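Local atomic coordinates of homospermidine synthase (Legionella pneumophila subsp. pneumophila str. Philadelphia 1, PDB entry 2PH5), a protein that probably makes the polyamine homospermidine and binds NAD in a Rossmann-type domain. Residues A[29-34]-A[431-436]; A[53-58]-A[386-391]; A[278-283]-A[356-361]; A[380-385]-A[392-397]. One frame throughout, in Å; residues are numbered along the deposited sequence.

Contact 1 (A[29-34]-A[431-436]); sequences MPLIFE and KPYLGK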
loop_
_atom_site.group_PDB
_atom_site.type_symbol
_atom_site.label_atom_id
_atom_site.label_comp_id
_atom_site.label_asym_id
_atom_site.label_seq_id
_atom_site.Cartn_x
_atom_site.Cartn_y
_atom_site.Cartn_z
HETATM N N MSE A 29 22.635 18.980 -14.076
HETATM C CA MSE A 29 23.054 19.724 -15.258
HETATM C C MSE A 29 22.482 21.130 -15.378
HETATM O O MSE A 29 23.232 22.107 -15.445
HETATM C CB MSE A 29 22.719 18.932 -16.515
HETATM C CG MSE A 29 23.621 17.753 -16.730
HETATM SE SE MSE A 29 25.388 18.332 -17.205
HETATM C CE MSE A 29 25.334 17.905 -19.091
ATOM N N PRO A 30 21.147 21.254 -15.409
ATOM C CA PRO A 30 20.502 22.562 -15.524
ATOM C C PRO A 30 20.965 23.594 -14.492
ATOM O O PRO A 30 21.216 24.749 -14.837
ATOM C CB PRO A 30 19.026 22.225 -15.366
ATOM C CG PRO A 30 18.938 20.859 -15.951
ATOM C CD PRO A 30 20.136 20.183 -15.371
ATOM N N LEU A 31 21.077 23.179 -13.232
ATOM C CA LEU A 31 21.480 24.092 -12.162
ATOM C C LEU A 31 22.923 24.587 -12.271
ATOM O O LEU A 31 23.248 25.681 -11.814
ATOM C CB LEU A 31 21.250 23.446 -10.780
ATOM C CG LEU A 31 19.824 23.477 -10.206
ATOM C CD1 LEU A 31 18.901 22.713 -11.122
ATOM C CD2 LEU A 31 19.785 22.875 -8.801
ATOM N N ILE A 32 23.788 23.789 -12.881
ATOM C CA ILE A 32 25.179 24.182 -13.028
ATOM C C ILE A 32 25.323 25.296 -14.063
ATOM O O ILE A 32 26.058 26.265 -13.857
ATOM C CB ILE A 32 26.032 22.995 -13.454
ATOM C CG1 ILE A 32 25.809 21.835 -12.481
ATOM C CG2 ILE A 32 27.495 23.402 -13.488
ATOM C CD1 ILE A 32 26.523 20.562 -12.867
ATOM N N PHE A 33 24.619 25.159 -15.179
ATOM C CA PHE A 33 24.685 26.174 -16.218
ATOM C C PHE A 33 23.809 27.362 -15.866
ATOM O O PHE A 33 23.908 28.420 -16.479
ATOM C CB PHE A 33 24.266 25.583 -17.561
ATOM C CG PHE A 33 25.258 24.615 -18.114
ATOM C CD1 PHE A 33 26.497 25.059 -18.566
ATOM C CD2 PHE A 33 24.977 23.252 -18.147
ATOM C CE1 PHE A 33 27.449 24.155 -19.045
ATOM C CE2 PHE A 33 25.918 22.341 -18.624
ATOM C CZ PHE A 33 27.157 22.792 -19.073
ATOM N N GLU A 34 22.962 27.187 -14.861
ATOM C CA GLU A 34 22.071 28.254 -14.431
ATOM C C GLU A 34 22.770 29.160 -13.420
ATOM O O GLU A 34 22.507 30.359 -13.364
ATOM C CB GLU A 34 20.806 27.660 -13.809
ATOM C CG GLU A 34 19.704 28.669 -13.522
ATOM C CD GLU A 34 18.524 28.048 -12.795
ATOM O OE1 GLU A 34 18.216 26.861 -13.055
ATOM O OE2 GLU A 34 17.896 28.744 -11.969
ATOM N N LYS A 431 16.744 28.138 -1.643
ATOM C CA LYS A 431 15.373 28.624 -1.481
ATOM C C LYS A 431 14.606 28.863 -2.780
ATOM O O LYS A 431 13.429 28.544 -2.875
ATOM C CB LYS A 431 15.393 29.907 -0.645
ATOM C CG LYS A 431 14.259 30.026 0.356
ATOM C CD LYS A 431 14.708 30.796 1.604
ATOM C CE LYS A 431 13.633 30.781 2.703
ATOM N NZ LYS A 431 14.071 31.391 3.996
ATOM N N PRO A 432 15.264 29.445 -3.793
ATOM C CA PRO A 432 14.591 29.704 -5.074
ATOM C C PRO A 432 14.268 28.429 -5.834
ATOM O O PRO A 432 13.620 28.464 -6.877
ATOM C CB PRO A 432 15.604 30.561 -5.830
ATOM C CG PRO A 432 16.298 31.298 -4.732
ATOM C CD PRO A 432 16.531 30.195 -3.717
ATOM N N TYR A 433 14.720 27.302 -5.298
ATOM C CA TYR A 433 14.515 26.007 -5.934
ATOM C C TYR A 433 13.605 25.092 -5.125
ATOM O O TYR A 433 13.277 23.993 -5.570
ATOM C CB TYR A 433 15.868 25.311 -6.104
ATOM C CG TYR A 433 16.780 25.924 -7.141
ATOM C CD1 TYR A 433 16.557 25.713 -8.498
ATOM C CD2 TYR A 433 17.883 26.692 -6.765
ATOM C CE1 TYR A 433 17.408 26.242 -9.459
ATOM C CE2 TYR A 433 18.746 27.232 -7.720
ATOM C CZ TYR A 433 18.500 27.000 -9.070
ATOM O OH TYR A 433 19.340 27.516 -10.035
ATOM N N LEU A 434 13.184 25.550 -3.951
ATOM C CA LEU A 434 12.369 24.728 -3.063
ATOM C C LEU A 434 10.887 25.087 -2.938
ATOM O O LEU A 434 10.198 24.595 -2.044
ATOM C CB LEU A 434 13.024 24.720 -1.675
ATOM C CG LEU A 434 14.506 24.312 -1.675
ATOM C CD1 LEU A 434 15.080 24.375 -0.263
ATOM C CD2 LEU A 434 14.632 22.915 -2.227
ATOM N N GLY A 435 10.397 25.926 -3.844
ATOM C CA GLY A 435 9.002 26.320 -3.801
ATOM C C GLY A 435 8.718 27.107 -2.537
ATOM O O GLY A 435 9.497 27.982 -2.147
ATOM N N LYS A 436 7.597 26.809 -1.895
ATOM C CA LYS A 436 7.260 27.496 -0.666
ATOM C C LYS A 436 7.973 26.798 0.485
ATOM O O LYS A 436 7.818 25.597 0.688
ATOM C CB LYS A 436 5.750 27.491 -0.441
ATOM C CG LYS A 436 5.122 26.125 -0.498
ATOM C CD LYS A 436 3.611 26.218 -0.333
ATOM C CE LYS A 436 3.232 26.877 0.991
ATOM N NZ LYS A 436 1.776 26.705 1.292
#
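Leu31 and Glu34 meet Tyr433 from one side of the helix 23-35. This is the first helix of the Rossmann fold, following the turn whose backbone amides bind NAD. Tyr433 belongs to a short 3-10 segment, 431-433, between helix 423-430 and strand 436-442. The contact therefore joins the nucleotide-binding part to the C-terminal part of the chain. Leu31 and Tyr433 run alongside each other, pointing opposite ways. The CD2 branch of Leu31 stands over one ring face, 4.2 Å from the centroid of the Tyr433 ring and 12° off its normal, a CH-pi contact. Leu31 CG comes closer to the ring atoms, 3.7 Å from Tyr433 CE1. Val397 and Ile401 of helix 391-408 also pack on Leu31, and Ala398 packs on Tyr433. Glu34 comes at the ring from the hydroxyl end. Its CG lies anti to the backbone N (chi1 -171°) and the chain runs on extended, which carries the carboxylate out to the phenol. The carboxylate plane is turned 51° against the ring. The hydroxyl Tyr433 OH donates a weak hydrogen bond to Glu34 OE2 at 2.7 Å. The other oxygen, Glu34 OE1, sits at the ring edge in its plane, 3.7 Å from Tyr433 CE1.

Contact 2 (A[53-58]-A[386-391]); sequences VDVAQQ and APYNNA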
loop_
_atom_site.group_PDB
_atom_site.type_symbol
_atom_site.label_atom_id
_atom_site.label_comp_id
_atom_site.label_asym_id
_atom_site.label_seq_id
_atom_site.Cartn_x
_atom_site.Cartn_y
_atom_site.Cartn_z
ATOM N N VAL A 53 18.341 9.146 -22.282
ATOM C CA VAL A 53 18.052 10.570 -22.213
ATOM C C VAL A 53 19.119 11.371 -22.958
ATOM O O VAL A 53 20.272 10.948 -23.070
ATOM C CB VAL A 53 17.959 11.043 -20.740
ATOM C CG1 VAL A 53 19.351 11.237 -20.161
ATOM C CG2 VAL A 53 17.144 12.321 -20.652
ATOM N N ASP A 54 18.727 12.530 -23.467
ATOM C CA ASP A 54 19.647 13.365 -24.218
ATOM C C ASP A 54 20.100 14.619 -23.475
ATOM O O ASP A 54 20.400 15.638 -24.100
ATOM C CB ASP A 54 19.002 13.753 -25.554
ATOM C CG ASP A 54 17.590 14.291 -25.388
ATOM O OD1 ASP A 54 17.425 15.395 -24.824
ATOM O OD2 ASP A 54 16.639 13.605 -25.820
ATOM N N VAL A 55 20.172 14.536 -22.150
ATOM C CA VAL A 55 20.583 15.677 -21.337
ATOM C C VAL A 55 21.987 16.160 -21.721
ATOM O O VAL A 55 22.193 17.350 -21.995
ATOM C CB VAL A 55 20.528 15.321 -19.821
ATOM C CG1 VAL A 55 20.937 16.519 -18.968
ATOM C CG2 VAL A 55 19.127 14.884 -19.465
ATOM N N ALA A 56 22.946 15.242 -21.758
ATOM C CA ALA A 56 24.306 15.603 -22.134
ATOM C C ALA A 56 24.353 16.250 -23.523
ATOM O O ALA A 56 25.049 17.244 -23.723
ATOM C CB ALA A 56 25.199 14.376 -22.101
ATOM N N GLN A 57 23.598 15.700 -24.473
ATOM C CA GLN A 57 23.594 16.239 -25.828
ATOM C C GLN A 57 22.976 17.632 -25.936
ATOM O O GLN A 57 23.399 18.438 -26.763
ATOM C CB GLN A 57 22.870 15.296 -26.792
ATOM C CG GLN A 57 23.528 13.947 -26.975
ATOM C CD GLN A 57 23.000 12.906 -26.006
ATOM O OE1 GLN A 57 22.882 13.160 -24.803
ATOM N NE2 GLN A 57 22.684 11.720 -26.526
ATOM N N GLN A 58 21.981 17.914 -25.103
ATOM C CA GLN A 58 21.326 19.212 -25.129
ATOM C C GLN A 58 22.262 20.308 -24.650
ATOM O O GLN A 58 22.216 21.434 -25.145
ATOM C CB GLN A 58 20.072 19.195 -24.260
ATOM C CG GLN A 58 19.018 18.208 -24.733
ATOM C CD GLN A 58 18.260 18.675 -25.965
ATOM O OE1 GLN A 58 17.427 17.942 -26.506
ATOM N NE2 GLN A 58 18.537 19.899 -26.411
ATOM N N ALA A 386 13.166 24.240 -13.752
ATOM C CA ALA A 386 14.236 23.492 -14.401
ATOM C C ALA A 386 13.777 22.203 -15.078
ATOM O O ALA A 386 12.898 21.499 -14.575
ATOM C CB ALA A 386 15.324 23.172 -13.384
ATOM N N PRO A 387 14.378 21.878 -16.234
ATOM C CA PRO A 387 14.026 20.663 -16.968
ATOM C C PRO A 387 14.706 19.450 -16.326
ATOM O O PRO A 387 15.508 19.594 -15.393
ATOM C CB PRO A 387 14.572 20.947 -18.360
ATOM C CG PRO A 387 15.826 21.701 -18.060
ATOM C CD PRO A 387 15.371 22.670 -16.986
ATOM N N TYR A 388 14.382 18.265 -16.835
ATOM C CA TYR A 388 14.966 17.017 -16.341
ATOM C C TYR A 388 14.877 16.955 -14.820
ATOM O O TYR A 388 15.793 16.483 -14.148
ATOM C CB TYR A 388 16.430 16.941 -16.779
ATOM C CG TYR A 388 16.617 17.258 -18.238
ATOM C CD1 TYR A 388 16.139 16.395 -19.220
ATOM C CD2 TYR A 388 17.237 18.445 -18.643
ATOM C CE1 TYR A 388 16.268 16.701 -20.573
ATOM C CE2 TYR A 388 17.371 18.763 -19.999
ATOM C CZ TYR A 388 16.882 17.882 -20.956
ATOM O OH TYR A 388 16.989 18.159 -22.300
ATOM N N ASN A 389 13.758 17.430 -14.287
ATOM C CA ASN A 389 13.553 17.465 -12.849
ATOM C C ASN A 389 12.104 17.286 -12.425
ATOM O O ASN A 389 11.170 17.736 -13.105
ATOM C CB ASN A 389 14.040 18.806 -12.290
ATOM C CG ASN A 389 15.491 18.774 -11.862
ATOM O OD1 ASN A 389 15.832 18.225 -10.806
ATOM N ND2 ASN A 389 16.355 19.364 -12.673
ATOM N N ASN A 390 11.926 16.602 -11.301
ATOM C CA ASN A 390 10.609 16.439 -10.723
ATOM C C ASN A 390 10.764 17.102 -9.360
ATOM O O ASN A 390 11.847 17.579 -9.026
ATOM C CB ASN A 390 10.184 14.962 -10.588
ATOM C CG ASN A 390 11.197 14.101 -9.853
ATOM O OD1 ASN A 390 11.716 14.474 -8.795
ATOM N ND2 ASN A 390 11.463 12.921 -10.404
ATOM N N ALA A 391 9.687 17.152 -8.587
ATOM C CA ALA A 391 9.721 17.772 -7.276
ATOM C C ALA A 391 10.856 17.215 -6.416
ATOM O O ALA A 391 11.618 17.972 -5.817
ATOM C CB ALA A 391 8.386 17.571 -6.582
#
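Tyr388 reaches from the loop 386-391 onto the start of helix 55-59, where Val55 lies against its ring. This is a contact between the C-terminal part and the Rossmann-type NAD-binding part. The apolar contacts dominate. Val55 CG2 sits over one face, 3.6 Å from the centroid of the Tyr388 ring and displaced toward the rim. Its nearest ring atom is Tyr388 CD1, 3.4 Å from Val55 CG2. With CG1 anti to the backbone N (chi1 -179°), Val55 leaves CG2 to make this CH-pi contact. Val53 CG2 is a more distant neighbour, 4.4 Å from Tyr388 CD1.

The phenol end is met differently. Gln58 lies roughly perpendicular to Tyr388, and Gln58 CG makes a close van der Waals approach to Tyr388 OH, at 3.2 Å.

The polar bonds shape the loop itself. Asn389 ND2 donates to Pro387 O at 2.9 Å, spanning one residue of the loop, and also bonds the carbonyl of Ala27 on helix 23-35. Asn390 caps the start of helix 391-408 through its bond to Ser393 N.

No hydrogen bond joins the two segments. Their attraction is mainly dispersion and CH-pi in kind, so its strength depends on shape fit more than on directional polar bonds.

Contact 3 (A[278-283]-A[356-361]); sequences SWTPTL and CDELGV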
loop_
_atom_site.group_PDB
_atom_site.type_symbol
_atom_site.label_atom_id
_atom_site.label_comp_id
_atom_site.label_asym_id
_atom_site.label_seq_id
_atom_site.Cartn_x
_atom_site.Cartn_y
_atom_site.Cartn_z
ATOM N N SER A 278 3.724 10.637 12.188
ATOM C CA SER A 278 4.369 11.930 12.063
ATOM C C SER A 278 3.394 12.975 11.511
ATOM O O SER A 278 2.185 12.735 11.445
ATOM C CB SER A 278 5.612 11.809 11.179
ATOM O OG SER A 278 6.404 12.973 11.229
ATOM N N TRP A 279 3.909 14.129 11.102
ATOM C CA TRP A 279 3.035 15.186 10.613
ATOM C C TRP A 279 3.653 16.022 9.507
ATOM O O TRP A 279 4.857 16.281 9.505
ATOM C CB TRP A 279 2.658 16.102 11.773
ATOM C CG TRP A 279 1.652 17.135 11.420
ATOM C CD1 TRP A 279 0.301 17.009 11.484
ATOM C CD2 TRP A 279 1.913 18.468 10.962
ATOM N NE1 TRP A 279 -0.306 18.179 11.103
ATOM C CE2 TRP A 279 0.660 19.095 10.776
ATOM C CE3 TRP A 279 3.082 19.193 10.692
ATOM C CZ2 TRP A 279 0.540 20.420 10.334
ATOM C CZ3 TRP A 279 2.962 20.507 10.254
ATOM C CH2 TRP A 279 1.696 21.106 10.081
ATOM N N THR A 280 2.801 16.469 8.589
ATOM C CA THR A 280 3.219 17.288 7.461
ATOM C C THR A 280 2.170 18.403 7.325
ATOM O O THR A 280 0.988 18.177 7.557
ATOM C CB THR A 280 3.290 16.418 6.175
ATOM O OG1 THR A 280 4.312 16.918 5.312
ATOM C CG2 THR A 280 1.951 16.421 5.436
ATOM N N PRO A 281 2.593 19.624 6.958
ATOM C CA PRO A 281 1.635 20.734 6.822
ATOM C C PRO A 281 0.505 20.574 5.796
ATOM O O PRO A 281 -0.665 20.764 6.131
ATOM C CB PRO A 281 2.539 21.944 6.550
ATOM C CG PRO A 281 3.768 21.337 5.927
ATOM C CD PRO A 281 3.978 20.073 6.718
ATOM N N THR A 282 0.840 20.210 4.564
ATOM C CA THR A 282 -0.168 20.040 3.519
ATOM C C THR A 282 -1.242 18.989 3.826
ATOM O O THR A 282 -2.435 19.290 3.756
ATOM C CB THR A 282 0.491 19.698 2.177
ATOM O OG1 THR A 282 1.415 20.734 1.826
ATOM C CG2 THR A 282 -0.555 19.579 1.087
ATOM N N LEU A 283 -0.840 17.760 4.142
ATOM C CA LEU A 283 -1.832 16.730 4.465
ATOM C C LEU A 283 -2.076 16.527 5.957
ATOM O O LEU A 283 -3.187 16.182 6.365
ATOM C CB LEU A 283 -1.474 15.385 3.822
ATOM C CG LEU A 283 -1.955 15.227 2.376
ATOM C CD1 LEU A 283 -3.419 15.661 2.279
ATOM C CD2 LEU A 283 -1.097 16.075 1.454
ATOM N N CYS A 356 3.133 16.972 -5.318
ATOM C CA CYS A 356 4.273 17.698 -4.807
ATOM C C CYS A 356 5.052 16.870 -3.795
ATOM O O CYS A 356 4.610 15.802 -3.366
ATOM C CB CYS A 356 3.809 19.008 -4.169
ATOM S SG CYS A 356 2.737 18.782 -2.754
ATOM N N ASP A 357 6.219 17.369 -3.416
ATOM C CA ASP A 357 7.054 16.669 -2.466
ATOM C C ASP A 357 7.280 17.571 -1.257
ATOM O O ASP A 357 7.883 18.641 -1.382
ATOM C CB ASP A 357 8.392 16.313 -3.120
ATOM C CG ASP A 357 9.165 15.264 -2.342
ATOM O OD1 ASP A 357 9.094 15.281 -1.093
ATOM O OD2 ASP A 357 9.850 14.433 -2.978
ATOM N N GLU A 358 6.770 17.152 -0.097
ATOM C CA GLU A 358 6.941 17.926 1.128
ATOM C C GLU A 358 8.042 17.351 1.976
ATOM O O GLU A 358 7.812 16.433 2.754
ATOM C CB GLU A 358 5.675 17.949 1.981
ATOM C CG GLU A 358 4.724 19.033 1.609
ATOM C CD GLU A 358 3.914 19.550 2.788
ATOM O OE1 GLU A 358 3.379 18.726 3.583
ATOM O OE2 GLU A 358 3.808 20.793 2.901
ATOM N N LEU A 359 9.239 17.895 1.825
ATOM C CA LEU A 359 10.387 17.439 2.589
ATOM C C LEU A 359 10.675 18.443 3.695
ATOM O O LEU A 359 10.741 19.642 3.441
ATOM C CB LEU A 359 11.611 17.314 1.684
ATOM C CG LEU A 359 12.931 17.058 2.418
ATOM C CD1 LEU A 359 12.836 15.740 3.166
ATOM C CD2 LEU A 359 14.100 17.029 1.413
ATOM N N GLY A 360 10.833 17.956 4.920
ATOM C CA GLY A 360 11.112 18.854 6.021
ATOM C C GLY A 360 11.402 18.126 7.315
ATOM O O GLY A 360 11.463 16.897 7.344
ATOM N N VAL A 361 11.582 18.893 8.385
ATOM C CA VAL A 361 11.872 18.340 9.700
ATOM C C VAL A 361 10.845 18.757 10.738
ATOM O O VAL A 361 10.423 19.909 10.797
ATOM C CB VAL A 361 13.256 18.773 10.209
ATOM C CG1 VAL A 361 14.337 18.029 9.449
ATOM C CG2 VAL A 361 13.420 20.271 10.038
#
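Glu358 OE1 is gripped by two donors. Thr280 OG1 donates at 2.7 Å to Glu358 OE1, from above the carboxylate plane and 40° out of it. The backbone amide Thr282 N reaches Glu358 OE1 from the opposite face, at 3.1 Å and on the syn side. The other oxygen, Glu358 OE2, accepts a short bond of 2.6 Å from Thr282 OG1, steeply above the plane at 79°. Glu358 lies on strand 352-364, an inner strand of the mixed sheet of the C-terminal part, and segment 278-283 is the connection between strands 275-278 and 286-289. The glutamate thus ties that connection to the sheet. Its chain bends at chi2 (-149°), which turns the carboxylate in among the two threonines and Pro281. Pro281 packs against the carboxylate, with Pro281 CG 3.1 Å from Glu358 OE2. Thr376 OG1, on the neighbouring strand 370-378, is also hydrogen-bonded to Glu358 OE2.

Contact 4 (A[380-385]-A[392-397]); sequences QEARQI and TSLQVV. With NAD (nicotinamide-adenine-dinucleotide), chain C.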
loop_
_atom_site.group_PDB
_atom_site.type_symbol
_atom_site.label_atom_id
_atom_site.label_comp_id
_atom_site.label_asym_id
_atom_site.label_seq_id
_atom_site.Cartn_x
_atom_site.Cartn_y
_atom_site.Cartn_z
ATOM N N GLN A 380 4.629 21.168 -10.825
ATOM C CA GLN A 380 4.412 22.300 -11.723
ATOM C C GLN A 380 5.479 23.378 -11.547
ATOM O O GLN A 380 6.083 23.840 -12.521
ATOM C CB GLN A 380 3.014 22.900 -11.512
ATOM C CG GLN A 380 1.870 22.011 -12.018
ATOM C CD GLN A 380 1.328 21.054 -10.952
ATOM O OE1 GLN A 380 2.030 20.685 -10.011
ATOM N NE2 GLN A 380 0.077 20.644 -11.109
ATOM N N GLU A 381 5.724 23.779 -10.309
ATOM C CA GLU A 381 6.732 24.791 -10.083
ATOM C C GLU A 381 8.127 24.268 -10.457
ATOM O O GLU A 381 8.946 24.997 -11.023
ATOM C CB GLU A 381 6.694 25.260 -8.626
ATOM C CG GLU A 381 7.836 26.173 -8.275
ATOM C CD GLU A 381 7.518 27.123 -7.138
ATOM O OE1 GLU A 381 6.522 26.899 -6.405
ATOM O OE2 GLU A 381 8.286 28.101 -6.979
ATOM N N ALA A 382 8.379 22.994 -10.169
ATOM C CA ALA A 382 9.664 22.386 -10.471
ATOM C C ALA A 382 9.945 22.364 -11.972
ATOM O O ALA A 382 11.097 22.459 -12.398
ATOM C CB ALA A 382 9.714 20.971 -9.915
ATOM N N ARG A 383 8.897 22.229 -12.775
ATOM C CA ARG A 383 9.070 22.187 -14.220
ATOM C C ARG A 383 9.300 23.559 -14.827
ATOM O O ARG A 383 9.952 23.681 -15.862
ATOM C CB ARG A 383 7.865 21.519 -14.882
ATOM C CG ARG A 383 7.955 20.013 -14.871
ATOM C CD ARG A 383 6.660 19.347 -15.283
ATOM N NE ARG A 383 6.814 17.894 -15.285
ATOM C CZ ARG A 383 5.809 17.025 -15.258
ATOM N NH1 ARG A 383 4.553 17.456 -15.224
ATOM N NH2 ARG A 383 6.064 15.722 -15.264
ATOM N N GLN A 384 8.772 24.600 -14.202
ATOM C CA GLN A 384 8.993 25.921 -14.756
ATOM C C GLN A 384 10.368 26.418 -14.309
ATOM O O GLN A 384 10.958 27.287 -14.947
ATOM C CB GLN A 384 7.890 26.893 -14.318
ATOM C CG GLN A 384 7.888 27.214 -12.853
ATOM C CD GLN A 384 6.933 28.353 -12.498
ATOM O OE1 GLN A 384 5.729 28.285 -12.781
ATOM N NE2 GLN A 384 7.467 29.404 -11.865
ATOM N N ILE A 385 10.881 25.829 -13.230
ATOM C CA ILE A 385 12.184 26.192 -12.669
ATOM C C ILE A 385 13.358 25.494 -13.356
ATOM O O ILE A 385 14.426 26.086 -13.521
ATOM C CB ILE A 385 12.241 25.867 -11.153
ATOM C CG1 ILE A 385 11.454 26.918 -10.363
ATOM C CG2 ILE A 385 13.683 25.815 -10.670
ATOM C CD1 ILE A 385 11.248 26.560 -8.895
ATOM N N THR A 392 10.967 15.892 -6.379
ATOM C CA THR A 392 11.985 15.203 -5.588
ATOM C C THR A 392 13.409 15.499 -6.030
ATOM O O THR A 392 14.226 15.948 -5.226
ATOM C CB THR A 392 11.770 13.668 -5.630
ATOM O OG1 THR A 392 10.423 13.368 -5.246
ATOM C CG2 THR A 392 12.733 12.957 -4.688
ATOM N N SER A 393 13.716 15.246 -7.298
ATOM C CA SER A 393 15.070 15.485 -7.778
ATOM C C SER A 393 15.503 16.936 -7.576
ATOM O O SER A 393 16.619 17.197 -7.118
ATOM C CB SER A 393 15.196 15.108 -9.258
ATOM O OG SER A 393 14.401 15.950 -10.072
ATOM N N LEU A 394 14.619 17.877 -7.903
ATOM C CA LEU A 394 14.947 19.295 -7.770
ATOM C C LEU A 394 15.354 19.705 -6.360
ATOM O O LEU A 394 16.200 20.580 -6.184
ATOM C CB LEU A 394 13.786 20.185 -8.234
ATOM C CG LEU A 394 14.147 21.678 -8.311
ATOM C CD1 LEU A 394 15.416 21.831 -9.155
ATOM C CD2 LEU A 394 12.999 22.485 -8.929
ATOM N N GLN A 395 14.764 19.078 -5.352
ATOM C CA GLN A 395 15.113 19.438 -3.990
ATOM C C GLN A 395 16.507 18.911 -3.660
ATOM O O GLN A 395 17.228 19.493 -2.846
ATOM C CB GLN A 395 14.091 18.875 -3.001
ATOM C CG GLN A 395 12.710 19.453 -3.147
ATOM C CD GLN A 395 11.686 18.724 -2.288
ATOM O OE1 GLN A 395 11.570 17.503 -2.350
ATOM N NE2 GLN A 395 10.937 19.474 -1.486
ATOM N N VAL A 396 16.899 17.823 -4.317
ATOM C CA VAL A 396 18.206 17.232 -4.070
ATOM C C VAL A 396 19.327 18.007 -4.740
ATOM O O VAL A 396 20.366 18.258 -4.126
ATOM C CB VAL A 396 18.267 15.779 -4.561
ATOM C CG1 VAL A 396 19.529 15.115 -4.048
ATOM C CG2 VAL A 396 17.026 15.029 -4.111
ATOM N N VAL A 397 19.123 18.389 -5.995
ATOM C CA VAL A 397 20.149 19.117 -6.722
ATOM C C VAL A 397 20.229 20.575 -6.274
ATOM O O VAL A 397 21.281 21.213 -6.391
ATOM C CB VAL A 397 19.932 19.009 -8.268
ATOM C CG1 VAL A 397 20.010 17.548 -8.688
ATOM C CG2 VAL A 397 18.596 19.607 -8.681
HETATM P PA NAD C . 21.640 6.093 -10.169
HETATM O O1A NAD C . 21.790 4.617 -9.915
HETATM O O2A NAD C . 20.430 6.558 -10.903
HETATM O O5B NAD C . 22.940 6.674 -10.944
HETATM C C5B NAD C . 24.254 6.341 -10.502
HETATM C C4B NAD C . 25.212 6.464 -11.702
HETATM O O4B NAD C . 26.484 6.084 -11.224
HETATM C C3B NAD C . 24.878 5.547 -12.883
HETATM O O3B NAD C . 24.757 6.310 -14.085
HETATM C C2B NAD C . 26.029 4.581 -12.939
HETATM O O2B NAD C . 26.364 4.117 -14.227
HETATM C C1B NAD C . 27.150 5.329 -12.216
HETATM N N9A NAD C . 28.137 4.488 -11.527
HETATM C C8A NAD C . 27.851 3.235 -10.958
HETATM N N7A NAD C . 28.880 2.378 -11.106
HETATM C C5A NAD C . 29.839 3.049 -11.783
HETATM C C6A NAD C . 31.112 2.667 -12.206
HETATM N N6A NAD C . 31.641 1.464 -11.976
HETATM N N1A NAD C . 31.856 3.612 -12.897
HETATM C C2A NAD C . 31.378 4.879 -13.166
HETATM N N3A NAD C . 30.131 5.282 -12.752
HETATM C C4A NAD C . 29.399 4.352 -12.071
HETATM O O3 NAD C . 21.627 6.753 -8.732
HETATM P PN NAD C . 21.584 8.274 -8.222
HETATM O O1N NAD C . 20.530 8.354 -7.183
HETATM O O2N NAD C . 21.488 9.167 -9.431
HETATM O O5D NAD C . 23.038 8.212 -7.598
HETATM C C5D NAD C . 23.690 9.250 -6.910
HETATM C C4D NAD C . 23.499 8.929 -5.442
HETATM O O4D NAD C . 22.943 10.045 -4.800
HETATM C C3D NAD C . 23.616 7.818 -4.419
HETATM O O3D NAD C . 24.933 7.721 -3.900
HETATM C C2D NAD C . 22.595 8.246 -3.379
HETATM O O2D NAD C . 22.823 7.701 -2.111
HETATM C C1D NAD C . 22.661 9.767 -3.441
HETATM N N1N NAD C . 21.402 10.502 -3.173
HETATM C C2N NAD C . 21.336 11.408 -2.139
HETATM C C3N NAD C . 20.120 12.098 -1.943
HETATM C C7N NAD C . 19.959 13.107 -0.860
HETATM O O7N NAD C . 18.744 13.736 -0.762
HETATM N N7N NAD C . 20.929 13.427 -0.030
HETATM C C4N NAD C . 18.989 11.864 -2.791
HETATM C C5N NAD C . 19.102 10.923 -3.835
HETATM C C6N NAD C . 20.289 10.245 -4.037
#
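Leu394 points its CG away from its own backbone N (chi1 -172°), and the second torsion of 52° sends CD2 to Ala382 and Ile385. In Ile385 the first torsion of -76° places CG2 anti to the backbone N, where it meets the same methyl. Leu394 CD2 lies 3.7 Å from Ala382 CB and 3.8 Å from Ile385 CG2. The side chains of Ile385 and Leu394 meet nearly at right angles. Ala382 is small, and Leu394 CD2 comes as near to Ala382 CA, 3.7 Å, as to its CB. The segments belong to consecutive helices, 379-385 and 391-408, joined by a short loop. Leu377 of the strand 370-378 and Leu31 of helix 23-35 close in on Leu394 as well. Two residues along, Val396 lines the NAD pocket. Its CG1 is 3.5 Å from NAD C4N, the nicotinamide carbon that carries hydride in NAD chemistry. Leu394 meets the other helix, and Val396 the nicotinamide, through methyl groups, so these contacts rest on van der Waals packing and not on hydrogen bonds.

Overall arrangement
Contacts 1, 2 and 4 gather where the Rossmann-type part meets the C-terminal part. The centres of contacts 1 and 4 are 7 Å apart, and those of contacts 2 and 4 are 11 Å apart. Tyr433 CD1 of contact 1 lies 3.6 Å from Ile385 CG2 of contact 4. Pro30 CG of contact 1 touches Pro387 O of contact 2 at 3.7 Å. Contact 3 lies apart from this group, in the sheet of the C-terminal part, its centre 16 Å from that of contact 4 and 26 Å from that of contact 2. It reaches contact 4 through Asp357 OD2 and Thr392 OG1, 2.6 Å apart and probably hydrogen-bonded. Contact 4 itself touches NAD, through Val396. The side chain of Leu31 in contact 1 is about 12 Å from the cofactor.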